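Local atomic coordinates of carboxynorspermidine decarboxylase (Campylobacter jejuni subsp. jejuni 81116, PDB entry 3N29), a protein that probably removes the carboxyl group of carboxynorspermidine to yield norspermidine, using pyridoxal-5'-phosphate as cofactor. Residues D287-E290 and Q294-I297. Residues are numbered along the deposited sequence; the frame is centred on the assembly and turned at random.
Sequences DIIE and QIAI
I289 and I295 form a hydrogen-bonded antiparallel pair, each backbone N–H reaching the other residue's carbonyl: I289 N to I295 O at 2.8 Å, and I295 N to I289 O at 2.9 Å. D287 and I297 repeat the pattern two residues along, with I297 N tight on D287 O and the return bond, D287 N to I297 O, stretched to 3.3 Å. Between them I288 faces A296 as a non-hydrogen-bonded pair, and the I288 CA–H points at I295 O, giving that carbonyl a second, weaker donor beside I289 N.

From CB outward, the I289 side chain first turns CG1 into the gap flanked by its own N and C (chi1 72°), which sets it against I295 CB at 4.0 Å, the two side chains at a slant. The chain then runs on extended, and CD1 of I289 meets the CD1 methyl of I297 at 4.3 Å, so I289 touches both I295 and I297, the two side chains of 294-297 on that face. On the other face, I288 CG1 packs loosely on A296 CB. Toward the turn, Q294 bends at chi2 (-72°) and lays its amide across E290; Q294 NE2 gives E290 OE1 only a weak bond, 3.3 Å long and bent, with the amide and carboxylate planes 60° apart.

This is the end of a beta hairpin in the sheet domain, away from the barrel. The far edge of 294-297 pairs in parallel with strand 340-345, L364 covers I288 and A296, and the second subunit packs on the D287, I289, I295 and I297 face, where its S140 hydroxyl bonds D287 OD2.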
loop_
_atom_site.group_PDB
_atom_site.type_symbol
_atom_site.label_atom_id
_atom_site.label_comp_id
_atom_site.label_asym_id
_atom_site.label_seq_id
_atom_site.Cartn_x
_atom_site.Cartn_y
_atom_site.Cartn_z
ATOM N N ASP A 287 23.075 -2.297 6.973
ATOM C CA ASP A 287 24.120 -1.283 7.136
ATOM C C ASP A 287 23.808 -0.411 8.330
ATOM O O ASP A 287 22.687 -0.318 8.716
ATOM C CB ASP A 287 24.235 -0.428 5.879
ATOM C CG ASP A 287 25.627 0.286 5.719
ATOM O OD1 ASP A 287 26.595 -0.071 6.398
ATOM O OD2 ASP A 287 25.682 1.194 4.912
ATOM N N ILE A 288 24.828 0.192 8.905
ATOM C CA ILE A 288 24.682 1.146 9.965
ATOM C C ILE A 288 25.494 2.403 9.609
ATOM O O ILE A 288 26.644 2.334 9.316
ATOM C CB ILE A 288 25.139 0.580 11.292
ATOM C CG1 ILE A 288 24.318 -0.635 11.685
ATOM C CG2 ILE A 288 25.020 1.583 12.343
ATOM C CD1 ILE A 288 24.684 -1.154 12.951
ATOM N N ILE A 289 24.852 3.532 9.641
ATOM C CA ILE A 289 25.505 4.757 9.296
ATOM C C ILE A 289 25.239 5.793 10.343
ATOM O O ILE A 289 24.530 5.578 11.260
ATOM C CB ILE A 289 25.133 5.260 7.930
ATOM C CG1 ILE A 289 23.724 5.773 7.936
ATOM C CG2 ILE A 289 25.297 4.192 6.908
ATOM C CD1 ILE A 289 23.341 6.434 6.768
ATOM N N GLU A 290 25.906 6.903 10.214
ATOM C CA GLU A 290 25.760 7.979 11.138
ATOM C C GLU A 290 25.409 9.311 10.474
ATOM O O GLU A 290 26.013 9.699 9.540
ATOM C CB GLU A 290 27.056 8.132 11.902
ATOM C CG GLU A 290 26.889 8.979 13.039
ATOM C CD GLU A 290 28.153 9.333 13.671
ATOM O OE1 GLU A 290 28.918 8.447 13.996
ATOM O OE2 GLU A 290 28.372 10.504 13.879
ATOM N N GLN A 294 22.855 7.400 15.241
ATOM C CA GLN A 294 23.172 6.156 14.613
ATOM C C GLN A 294 21.901 5.701 13.905
ATOM O O GLN A 294 20.829 5.808 14.422
ATOM C CB GLN A 294 23.596 5.121 15.614
ATOM C CG GLN A 294 24.820 5.476 16.395
ATOM C CD GLN A 294 26.008 5.395 15.578
ATOM O OE1 GLN A 294 26.410 4.349 15.183
ATOM N NE2 GLN A 294 26.577 6.508 15.294
ATOM N N ILE A 295 22.079 5.249 12.688
ATOM C CA ILE A 295 20.997 4.809 11.851
ATOM C C ILE A 295 21.247 3.411 11.315
ATOM O O ILE A 295 22.220 3.189 10.678
ATOM C CB ILE A 295 20.842 5.758 10.662
ATOM C CG1 ILE A 295 20.663 7.182 11.152
ATOM C CG2 ILE A 295 19.685 5.358 9.806
ATOM C CD1 ILE A 295 20.830 8.183 10.137
ATOM N N ALA A 296 20.314 2.508 11.546
ATOM C CA ALA A 296 20.386 1.169 11.036
ATOM C C ALA A 296 19.460 1.076 9.846
ATOM O O ALA A 296 18.317 1.407 9.925
ATOM C CB ALA A 296 19.970 0.212 12.066
ATOM N N ILE A 297 19.992 0.629 8.740
ATOM C CA ILE A 297 19.211 0.446 7.527
ATOM C C ILE A 297 18.908 -1.053 7.412
ATOM O O ILE A 297 19.830 -1.863 7.335
ATOM C CB ILE A 297 19.983 0.896 6.355
ATOM C CG1 ILE A 297 20.360 2.387 6.545
ATOM C CG2 ILE A 297 19.177 0.677 5.067
ATOM C CD1 ILE A 297 21.125 3.070 5.331
#